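Local coordinates for protein esterase (Rhizomucor miehei CAU432, PDB 4WY8) that catalyses the hydrolysis of carboxylic esters, probably through a serine nucleophile within an alpha/beta hydrolase fold, at residues Asp137-Val142 with Leu158-Asp163; Val172-Ala177 with Asn183-Gln188; Val189-Val194 with Asp308-Trp313; Leu250-Val255 with Leu314-Lys319. All blocks are in the same frame, centred on the assembly; numbering follows the deposited sequence.

Overall arrangement
All four contacts gather round the central sheet of the alpha/beta hydrolase fold. Contacts 1 and 2, with centres about 8 Å apart, lie on the face covered by helices 130-143 and 165-179, while contacts 3 and 4, about 10 Å apart between centres, dock helix 301-322 on the other face. Strands 159-163, 188-191 and 253-258 are parallel neighbours and tie the four together through backbone hydrogen bonds. Strand 159-163 of contact 1 runs into the probable nucleophile elbow with Ser164, which His291 and Asp261 would complete as a catalytic triad; Ile191 of contact 3 lies near it. Contacts 3 and 4 also reach the second subunit.

Contact 1: Asp137-Val142 with Leu158-Asp163; sequences DAVVWV and LVVAGD
Val139 of helix 130-143 stands over Val160 of strand 159-163 with their CA atoms 8.1 Å apart, and one helical turn later the CA atoms of Val142 and Leu158 are 8.0 Å apart, so the helix advances as the strand is followed backwards. This is the helix-on-sheet layering of the alpha/beta hydrolase fold. The contact is purely apolar. Val139 points at the strand and splits its work between two methyls: CG1, anti to the backbone N (chi1 174°), rests on Leu158 CD2 at 3.7 Å, whereas CG2 meets Val160 CG1 at 3.9 Å, the two valine side chains roughly perpendicular. Leu158, just ahead of the strand, forks in the same way and reaches both helix residues, CD2 going to Val139 and CD1 to Val142. Around this patch, Phe87 of strand 83-87, Val173 of helix 165-179 and the loop residues Ile184 and Ile185 also touch Val139, which makes it a deeply buried joint between two helices and the sheet. Further along, the strand ends in the probable nucleophile elbow, of which Gly162 is the first glycine, and Asp163 OD2 is hydrogen-bonded to His100 NE2. At the opposite end of the contact, Leu158 CD1 settles against the branch point of Val142, 3.6 Å from its CG1 and 3.9 Å from its CB.

Contact 2: Val172-Ala177 with Asn183-Gln188; sequences VVCIRA and NIIKGQ
Ile185 turns CG1 anti to its carbonyl carbon (chi1 -58°) and runs on extended to CD1, and Cys174 likewise sets SG beside its backbone N (chi1 -74°); these torsions swing Ile185 CD1 and Cys174 SG into the gap between helix 165-179 and the loop that follows it. Ile185 CD1 is shared by three helix residues: it lies 3.8 Å from Val173 CG1, 4.0 Å from Cys174 SG and 4.2 Å from Ala177 CB. The sulfur has a second neighbour in Gln188, whose CB comes to 3.7 Å from Cys174 SG, while OE1 of the same glutamine passes the sulfur at a similar distance, 3.7 Å. The amide's NE2 looks elsewhere and is hydrogen-bonded to Pro251 O. Within the loop, Lys186 NZ bonds Asn183 O at 2.8 Å, on the side turned from the helix. The arrangement belongs to the beta-alpha-beta crossover from strand 159-163 through helix 165-179 to strand 188-191, and Val160 of the first strand touches Cys174, Ile185 and Gln188 alike. Chemically, then, the joint rests on dispersion between methyls and a thiol, and the side-chain amide of Gln188, which borders it, gives its N-H to the backbone carbonyl of Pro251.

Contact 3: Val189-Val194 with Asp308-Trp313; sequences VLIYPV and DHIVAW
Val189 opens the contact from strand 188-191, its CB directed toward helix 301-322 and its CA 7.8 Å from the CA of Ile310. This is the C-terminal helix packed on one face of the alpha/beta hydrolase sheet. Strand 189-191 and helix 308-313 run nearly antiparallel, at 165°, with axes 11.1 Å apart at closest approach, a distance that the side chains fill. With CG1 anti to the backbone N (chi1 177°), Val189 leaves CG2 to approach the six-membered part of the Trp313 indole, 3.5 Å from CZ3 and 4.0 Å from CE3; the methyl comes in obliquely, and the valine and the indole lie alongside, heading opposite ways. CG1 has a looser neighbour, Ile310 CD1, at 4.3 Å. Leu190 belongs to the other face of the sheet, where it touches Ser170 and Ala171 of helix 165-179. Ile191 returns to the near side, and its CD1 meets Ile310 CD1 at 3.8 Å, end methyl against end methyl, the chains nearly square to each other. Its other branch, CG2, sits over the centre of the Tyr192 ring, 3.8 Å above the plane. Past the strand end, the Tyr192 ring meets that of His291 of the probable catalytic triad and its OH is hydrogen-bonded to Phe294 N, while Val194 O receives Asn168 ND2. On the helix, Ile310 and Trp313 lie one turn apart and both also touch Leu254, so the helix bridges strands 188-191 and 253-258, and beyond it His309 stacks on His309 of the second subunit.

Contact 4: Leu250-Val255 with Leu314-Lys319; sequences LPRALV and LQKTWK
Arg252 reaches for Thr317 with a straight arm: CB points at helix 301-322, CG stands anti to the backbone N (chi1 174°), and the chain stays extended as far as NE. CD is the first atom to touch the helix, 3.7 Å from Thr317 OG1 and 4.0 Å from Thr317 CG2. NE follows with the one hydrogen bond between the segments, 2.7 Å to Thr317 OG1 and almost straight at 173°. The hydroxyl lies at the edge of the guanidinium, only 5° out of its plane, and is itself bonded to Trp313 O one turn back, so OG1 is gripped by two partners and its rotation is fixed. At the tip, NH2 comes obliquely to Lys316 CG at 3.7 Å, and NH1 forms salt bridges to Asp280 and to Glu305 of the second subunit. Lys316 bends its own ammonium away, to Asp308 of the second subunit. Arg252 also makes a cation-pi contact with Trp313. This polar contact anchors the C-terminal helix to the alpha/beta hydrolase sheet beside the subunit interface: Arg252 joins the chain of strand 253-258 to helix 301-322 where the helix faces the other subunit.

Contact 1: Asp137-Val142 with Leu158-Asp163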
# COMPACT_ATOMS: atom_id res chain seq x y z
N ASP A 137 -13.50 13.84 -22.69
CA ASP A 137 -14.51 13.37 -23.64
C ASP A 137 -14.71 11.85 -23.59
O ASP A 137 -15.84 11.34 -23.74
CB ASP A 137 -14.15 13.77 -25.06
CG ASP A 137 -14.53 15.21 -25.39
OD1 ASP A 137 -15.28 15.83 -24.60
OD2 ASP A 137 -14.08 15.70 -26.45
N ALA A 138 -13.62 11.11 -23.41
CA ALA A 138 -13.70 9.66 -23.29
C ALA A 138 -14.45 9.21 -22.02
O ALA A 138 -15.31 8.32 -22.08
CB ALA A 138 -12.32 9.06 -23.30
N VAL A 139 -14.13 9.81 -20.88
CA VAL A 139 -14.87 9.51 -19.65
C VAL A 139 -16.36 9.83 -19.79
O VAL A 139 -17.22 9.03 -19.42
CB VAL A 139 -14.29 10.28 -18.44
CG1 VAL A 139 -15.16 10.07 -17.19
CG2 VAL A 139 -12.84 9.86 -18.17
N VAL A 140 -16.65 11.01 -20.34
CA VAL A 140 -18.04 11.44 -20.56
C VAL A 140 -18.77 10.45 -21.46
O VAL A 140 -19.93 10.13 -21.21
CB VAL A 140 -18.10 12.86 -21.19
CG1 VAL A 140 -19.52 13.18 -21.67
CG2 VAL A 140 -17.61 13.89 -20.20
N TRP A 141 -18.08 9.97 -22.48
CA TRP A 141 -18.65 8.97 -23.38
C TRP A 141 -18.96 7.66 -22.64
O TRP A 141 -20.05 7.13 -22.77
CB TRP A 141 -17.71 8.72 -24.56
CG TRP A 141 -18.33 7.89 -25.66
CD1 TRP A 141 -18.96 8.36 -26.77
CD2 TRP A 141 -18.37 6.46 -25.75
NE1 TRP A 141 -19.40 7.32 -27.54
CE2 TRP A 141 -19.06 6.14 -26.94
CE3 TRP A 141 -17.91 5.42 -24.94
CZ2 TRP A 141 -19.28 4.82 -27.35
CZ3 TRP A 141 -18.14 4.10 -25.34
CH2 TRP A 141 -18.82 3.82 -26.53
N VAL A 142 -18.00 7.16 -21.86
CA VAL A 142 -18.19 5.91 -21.12
C VAL A 142 -19.31 6.01 -20.07
O VAL A 142 -20.08 5.06 -19.89
CB VAL A 142 -16.87 5.44 -20.42
CG1 VAL A 142 -17.12 4.20 -19.55
CG2 VAL A 142 -15.78 5.13 -21.45
N LEU A 158 -17.45 3.58 -12.71
CA LEU A 158 -16.37 4.17 -13.48
C LEU A 158 -15.27 4.75 -12.57
O LEU A 158 -15.56 5.46 -11.60
CB LEU A 158 -16.92 5.24 -14.42
CG LEU A 158 -16.07 5.81 -15.56
CD1 LEU A 158 -17.00 6.30 -16.63
CD2 LEU A 158 -15.23 6.98 -15.07
N VAL A 159 -14.02 4.38 -12.85
CA VAL A 159 -12.87 4.97 -12.17
C VAL A 159 -11.85 5.40 -13.21
O VAL A 159 -11.79 4.84 -14.31
CB VAL A 159 -12.21 3.99 -11.20
CG1 VAL A 159 -13.17 3.59 -10.10
CG2 VAL A 159 -11.70 2.78 -11.96
N VAL A 160 -11.09 6.45 -12.90
CA VAL A 160 -10.00 6.84 -13.79
C VAL A 160 -8.68 6.44 -13.14
O VAL A 160 -8.56 6.47 -11.90
CB VAL A 160 -9.98 8.36 -14.09
CG1 VAL A 160 -11.27 8.77 -14.77
CG2 VAL A 160 -9.78 9.15 -12.78
N ALA A 161 -7.71 6.08 -13.95
CA ALA A 161 -6.43 5.66 -13.42
C ALA A 161 -5.36 5.96 -14.43
O ALA A 161 -5.59 5.89 -15.63
CB ALA A 161 -6.45 4.16 -13.10
N GLY A 162 -4.18 6.31 -13.96
CA GLY A 162 -3.12 6.64 -14.88
C GLY A 162 -1.78 6.76 -14.21
O GLY A 162 -1.68 7.02 -12.98
N ASP A 163 -0.73 6.58 -15.00
CA ASP A 163 0.62 6.62 -14.42
C ASP A 163 1.43 7.81 -14.88
O ASP A 163 1.40 8.14 -16.06
CB ASP A 163 1.41 5.35 -14.75
CG ASP A 163 1.59 5.16 -16.24
OD1 ASP A 163 0.55 5.12 -16.94
OD2 ASP A 163 2.75 5.04 -16.71

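Contact 2: Val172-Ala177 with Asn183-Gln188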
# COMPACT_ATOMS: atom_id res chain seq x y z
N VAL A 172 -6.48 15.90 -13.26
CA VAL A 172 -7.09 17.10 -13.83
C VAL A 172 -8.40 16.81 -14.57
O VAL A 172 -9.27 17.66 -14.64
CB VAL A 172 -6.10 17.84 -14.75
CG1 VAL A 172 -4.91 18.31 -13.94
CG2 VAL A 172 -5.63 16.95 -15.93
N VAL A 173 -8.56 15.60 -15.11
CA VAL A 173 -9.86 15.20 -15.64
C VAL A 173 -10.87 15.18 -14.48
O VAL A 173 -12.01 15.59 -14.65
CB VAL A 173 -9.82 13.83 -16.33
CG1 VAL A 173 -11.19 13.17 -16.32
CG2 VAL A 173 -9.32 13.98 -17.75
N CYS A 174 -10.45 14.73 -13.29
CA CYS A 174 -11.36 14.80 -12.14
C CYS A 174 -11.75 16.25 -11.79
O CYS A 174 -12.97 16.56 -11.68
CB CYS A 174 -10.75 14.13 -10.91
SG CYS A 174 -10.78 12.32 -11.05
N ILE A 175 -10.76 17.14 -11.65
CA ILE A 175 -11.09 18.55 -11.35
C ILE A 175 -12.02 19.15 -12.42
O ILE A 175 -13.00 19.88 -12.12
CB ILE A 175 -9.84 19.42 -11.27
CG1 ILE A 175 -8.87 18.85 -10.23
CG2 ILE A 175 -10.21 20.89 -10.99
CD1 ILE A 175 -7.47 19.47 -10.31
N ARG A 176 -11.72 18.85 -13.67
CA ARG A 176 -12.52 19.35 -14.78
C ARG A 176 -13.97 18.84 -14.77
O ARG A 176 -14.89 19.62 -14.96
CB ARG A 176 -11.86 18.99 -16.11
CG ARG A 176 -12.59 19.62 -17.25
CD ARG A 176 -12.36 21.13 -17.25
NE ARG A 176 -13.39 21.81 -18.01
CZ ARG A 176 -13.44 21.85 -19.34
NH1 ARG A 176 -12.49 21.27 -20.06
NH2 ARG A 176 -14.43 22.49 -19.93
N ALA A 177 -14.16 17.55 -14.53
CA ALA A 177 -15.51 17.01 -14.46
C ALA A 177 -16.27 17.65 -13.29
O ALA A 177 -17.46 17.91 -13.38
CB ALA A 177 -15.49 15.48 -14.31
N ASN A 183 -21.00 14.04 -11.82
CA ASN A 183 -20.67 13.12 -10.75
C ASN A 183 -20.49 11.73 -11.32
O ASN A 183 -21.00 10.74 -10.79
CB ASN A 183 -21.76 13.12 -9.68
CG ASN A 183 -22.01 14.50 -9.10
OD1 ASN A 183 -21.18 15.03 -8.35
ND2 ASN A 183 -23.17 15.08 -9.42
N ILE A 184 -19.71 11.65 -12.39
CA ILE A 184 -19.62 10.42 -13.15
C ILE A 184 -18.36 9.61 -12.88
O ILE A 184 -18.27 8.47 -13.30
CB ILE A 184 -19.68 10.72 -14.65
CG1 ILE A 184 -18.54 11.65 -15.06
CG2 ILE A 184 -21.05 11.30 -15.01
CD1 ILE A 184 -18.48 11.92 -16.59
N ILE A 185 -17.39 10.19 -12.16
CA ILE A 185 -16.17 9.49 -11.78
C ILE A 185 -16.22 9.09 -10.32
O ILE A 185 -16.35 9.96 -9.45
CB ILE A 185 -14.90 10.36 -12.03
CG1 ILE A 185 -14.80 10.79 -13.49
CG2 ILE A 185 -13.64 9.61 -11.65
CD1 ILE A 185 -13.68 11.79 -13.73
N LYS A 186 -16.12 7.79 -10.02
CA LYS A 186 -16.25 7.31 -8.65
C LYS A 186 -14.95 7.11 -7.89
O LYS A 186 -14.97 6.79 -6.69
CB LYS A 186 -17.02 5.98 -8.64
CG LYS A 186 -18.29 5.99 -9.47
CD LYS A 186 -19.25 7.09 -8.98
CE LYS A 186 -20.50 7.16 -9.87
NZ LYS A 186 -21.39 8.31 -9.51
N GLY A 187 -13.83 7.22 -8.59
CA GLY A 187 -12.55 6.98 -7.95
C GLY A 187 -11.44 7.40 -8.88
O GLY A 187 -11.58 7.34 -10.10
N GLN A 188 -10.32 7.82 -8.30
CA GLN A 188 -9.18 8.19 -9.12
C GLN A 188 -7.96 7.48 -8.54
O GLN A 188 -7.77 7.47 -7.32
CB GLN A 188 -9.00 9.72 -9.15
CG GLN A 188 -8.72 10.34 -7.79
CD GLN A 188 -8.65 11.87 -7.83
OE1 GLN A 188 -7.96 12.45 -8.67
NE2 GLN A 188 -9.33 12.53 -6.87

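Contact 3: Val189-Val194 with Asp308-Trp313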
# COMPACT_ATOMS: atom_id res chain seq x y z
N VAL A 189 -7.18 6.83 -9.41
CA VAL A 189 -5.92 6.20 -8.99
C VAL A 189 -4.74 6.91 -9.61
O VAL A 189 -4.57 6.87 -10.85
CB VAL A 189 -5.84 4.71 -9.38
CG1 VAL A 189 -4.47 4.14 -8.99
CG2 VAL A 189 -7.01 3.91 -8.78
N LEU A 190 -3.92 7.53 -8.77
CA LEU A 190 -2.78 8.32 -9.27
C LEU A 190 -1.45 7.64 -8.95
O LEU A 190 -1.01 7.58 -7.80
CB LEU A 190 -2.79 9.74 -8.68
CG LEU A 190 -4.09 10.55 -8.67
CD1 LEU A 190 -3.83 11.95 -8.09
CD2 LEU A 190 -4.72 10.66 -10.05
N ILE A 191 -0.82 7.09 -9.98
CA ILE A 191 0.44 6.39 -9.82
C ILE A 191 1.59 7.29 -10.19
O ILE A 191 1.72 7.70 -11.34
CB ILE A 191 0.49 5.13 -10.69
CG1 ILE A 191 -0.73 4.25 -10.41
CG2 ILE A 191 1.79 4.37 -10.46
CD1 ILE A 191 -0.86 3.08 -11.38
N TYR A 192 2.43 7.56 -9.19
CA TYR A 192 3.47 8.59 -9.22
C TYR A 192 3.20 9.69 -10.24
O TYR A 192 3.87 9.80 -11.27
CB TYR A 192 4.88 7.95 -9.45
CG TYR A 192 5.02 6.82 -10.48
CD1 TYR A 192 4.57 6.98 -11.79
CD2 TYR A 192 5.66 5.62 -10.15
CE1 TYR A 192 4.73 5.96 -12.74
CE2 TYR A 192 5.82 4.59 -11.10
CZ TYR A 192 5.36 4.77 -12.39
OH TYR A 192 5.53 3.75 -13.34
N PRO A 193 2.18 10.53 -9.96
CA PRO A 193 1.74 11.56 -10.91
C PRO A 193 2.67 12.77 -11.04
O PRO A 193 3.42 13.05 -10.11
CB PRO A 193 0.37 12.00 -10.34
CG PRO A 193 0.50 11.77 -8.87
CD PRO A 193 1.35 10.51 -8.74
N VAL A 194 2.61 13.44 -12.20
CA VAL A 194 3.14 14.78 -12.35
C VAL A 194 2.06 15.75 -11.84
O VAL A 194 0.92 15.68 -12.29
CB VAL A 194 3.47 15.13 -13.83
CG1 VAL A 194 4.19 16.48 -13.91
CG2 VAL A 194 4.29 14.03 -14.46
N ASP A 308 -1.74 -5.55 -7.11
CA ASP A 308 -2.65 -6.25 -6.18
C ASP A 308 -3.29 -5.27 -5.17
O ASP A 308 -4.48 -5.37 -4.83
CB ASP A 308 -1.89 -7.36 -5.45
CG ASP A 308 -1.56 -8.55 -6.36
OD1 ASP A 308 -2.21 -8.71 -7.43
OD2 ASP A 308 -0.63 -9.32 -6.00
N HIS A 309 -2.49 -4.31 -4.71
CA HIS A 309 -2.97 -3.24 -3.85
C HIS A 309 -4.05 -2.38 -4.50
O HIS A 309 -5.14 -2.17 -3.94
CB HIS A 309 -1.79 -2.39 -3.44
CG HIS A 309 -2.13 -1.32 -2.47
ND1 HIS A 309 -1.20 -0.43 -1.99
CD2 HIS A 309 -3.31 -1.01 -1.87
CE1 HIS A 309 -1.79 0.38 -1.12
NE2 HIS A 309 -3.06 0.06 -1.04
N ILE A 310 -3.75 -1.88 -5.70
CA ILE A 310 -4.71 -1.11 -6.47
C ILE A 310 -6.02 -1.86 -6.65
O ILE A 310 -7.10 -1.30 -6.51
CB ILE A 310 -4.14 -0.74 -7.86
CG1 ILE A 310 -3.02 0.30 -7.72
CG2 ILE A 310 -5.22 -0.19 -8.79
CD1 ILE A 310 -2.24 0.51 -9.00
N VAL A 311 -5.92 -3.15 -6.95
CA VAL A 311 -7.11 -3.96 -7.14
C VAL A 311 -7.90 -4.09 -5.84
O VAL A 311 -9.13 -3.97 -5.87
CB VAL A 311 -6.74 -5.35 -7.67
CG1 VAL A 311 -7.98 -6.28 -7.65
CG2 VAL A 311 -6.19 -5.20 -9.08
N ALA A 312 -7.23 -4.30 -4.71
CA ALA A 312 -7.94 -4.37 -3.43
C ALA A 312 -8.70 -3.06 -3.14
O ALA A 312 -9.86 -3.06 -2.69
CB ALA A 312 -6.96 -4.66 -2.29
N TRP A 313 -8.04 -1.95 -3.41
CA TRP A 313 -8.65 -0.63 -3.21
C TRP A 313 -9.83 -0.36 -4.13
O TRP A 313 -10.82 0.24 -3.70
CB TRP A 313 -7.60 0.45 -3.39
CG TRP A 313 -8.08 1.85 -3.17
CD1 TRP A 313 -8.05 2.56 -2.00
CD2 TRP A 313 -8.62 2.73 -4.17
NE1 TRP A 313 -8.55 3.83 -2.21
CE2 TRP A 313 -8.92 3.96 -3.53
CE3 TRP A 313 -8.90 2.59 -5.53
CZ2 TRP A 313 -9.47 5.04 -4.22
CZ3 TRP A 313 -9.44 3.68 -6.22
CH2 TRP A 313 -9.72 4.89 -5.55

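Contact 4: Leu250-Val255 with Leu314-Lys319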
# COMPACT_ATOMS: atom_id res chain seq x y z
N LEU A 250 -13.81 15.98 -4.71
CA LEU A 250 -13.23 15.18 -5.80
C LEU A 250 -13.45 13.69 -5.53
O LEU A 250 -13.77 13.29 -4.39
CB LEU A 250 -11.74 15.50 -5.95
CG LEU A 250 -11.44 16.86 -6.57
CD1 LEU A 250 -9.95 17.04 -6.75
CD2 LEU A 250 -12.16 17.06 -7.88
N PRO A 251 -13.27 12.85 -6.56
CA PRO A 251 -13.52 11.42 -6.29
C PRO A 251 -12.52 10.79 -5.32
O PRO A 251 -11.37 11.21 -5.23
CB PRO A 251 -13.46 10.79 -7.69
CG PRO A 251 -13.80 11.92 -8.63
CD PRO A 251 -13.14 13.13 -8.00
N ARG A 252 -13.01 9.82 -4.56
CA ARG A 252 -12.18 8.96 -3.70
C ARG A 252 -10.84 8.60 -4.40
O ARG A 252 -10.83 8.17 -5.56
CB ARG A 252 -12.98 7.70 -3.35
CG ARG A 252 -12.25 6.61 -2.58
CD ARG A 252 -13.20 5.40 -2.34
NE ARG A 252 -12.46 4.14 -2.26
CZ ARG A 252 -11.94 3.67 -1.13
NH1 ARG A 252 -12.08 4.36 -0.00
NH2 ARG A 252 -11.26 2.52 -1.13
N ALA A 253 -9.72 8.82 -3.71
CA ALA A 253 -8.41 8.83 -4.37
C ALA A 253 -7.41 7.87 -3.76
O ALA A 253 -7.32 7.75 -2.53
CB ALA A 253 -7.83 10.23 -4.35
N LEU A 254 -6.63 7.23 -4.62
CA LEU A 254 -5.45 6.46 -4.22
C LEU A 254 -4.23 7.08 -4.91
O LEU A 254 -4.17 7.13 -6.13
CB LEU A 254 -5.60 4.98 -4.58
CG LEU A 254 -4.38 4.04 -4.42
CD1 LEU A 254 -3.91 3.98 -2.97
CD2 LEU A 254 -4.67 2.61 -4.96
N VAL A 255 -3.30 7.59 -4.11
CA VAL A 255 -2.12 8.25 -4.63
C VAL A 255 -0.91 7.43 -4.24
O VAL A 255 -0.64 7.22 -3.04
CB VAL A 255 -1.98 9.70 -4.10
CG1 VAL A 255 -0.78 10.43 -4.75
CG2 VAL A 255 -3.26 10.46 -4.38
N LEU A 314 -9.70 -0.76 -5.40
CA LEU A 314 -10.80 -0.69 -6.36
C LEU A 314 -11.98 -1.53 -5.90
O LEU A 314 -13.14 -1.11 -6.02
CB LEU A 314 -10.37 -1.16 -7.75
CG LEU A 314 -9.49 -0.34 -8.70
CD1 LEU A 314 -9.07 -1.19 -9.92
CD2 LEU A 314 -10.26 0.87 -9.16
N GLN A 315 -11.69 -2.72 -5.39
CA GLN A 315 -12.75 -3.60 -4.92
C GLN A 315 -13.48 -2.95 -3.76
O GLN A 315 -14.73 -2.97 -3.71
CB GLN A 315 -12.20 -5.00 -4.55
CG GLN A 315 -11.99 -5.89 -5.80
CD GLN A 315 -11.12 -7.11 -5.55
OE1 GLN A 315 -10.51 -7.26 -4.49
NE2 GLN A 315 -11.03 -7.99 -6.56
N LYS A 316 -12.74 -2.33 -2.84
CA LYS A 316 -13.43 -1.59 -1.77
C LYS A 316 -14.27 -0.40 -2.33
O LYS A 316 -15.42 -0.20 -1.94
CB LYS A 316 -12.45 -1.12 -0.70
CG LYS A 316 -13.08 -0.26 0.40
CD LYS A 316 -14.34 -0.94 0.97
CE LYS A 316 -14.01 -2.31 1.59
NZ LYS A 316 -13.28 -2.21 2.89
N THR A 317 -13.69 0.37 -3.25
CA THR A 317 -14.41 1.48 -3.89
C THR A 317 -15.77 1.03 -4.48
O THR A 317 -16.83 1.63 -4.23
CB THR A 317 -13.55 2.11 -5.01
OG1 THR A 317 -12.28 2.53 -4.48
CG2 THR A 317 -14.25 3.29 -5.63
N TRP A 318 -15.73 -0.05 -5.26
CA TRP A 318 -16.93 -0.59 -5.89
C TRP A 318 -17.91 -1.12 -4.85
O TRP A 318 -19.12 -0.94 -5.00
CB TRP A 318 -16.55 -1.71 -6.88
CG TRP A 318 -15.73 -1.20 -8.03
CD1 TRP A 318 -15.78 0.06 -8.57
CD2 TRP A 318 -14.73 -1.92 -8.78
NE1 TRP A 318 -14.88 0.15 -9.62
CE2 TRP A 318 -14.23 -1.04 -9.75
CE3 TRP A 318 -14.23 -3.23 -8.72
CZ2 TRP A 318 -13.23 -1.43 -10.67
CZ3 TRP A 318 -13.23 -3.60 -9.62
CH2 TRP A 318 -12.75 -2.70 -10.58
N LYS A 319 -17.41 -1.71 -3.76
CA LYS A 319 -18.30 -2.14 -2.69
C LYS A 319 -19.04 -0.96 -2.08
O LYS A 319 -20.22 -1.07 -1.76
CB LYS A 319 -17.56 -2.91 -1.58
CG LYS A 319 -17.25 -4.37 -1.91
CD LYS A 319 -16.50 -5.08 -0.78
CE LYS A 319 -15.86 -6.38 -1.29
NZ LYS A 319 -15.07 -7.13 -0.26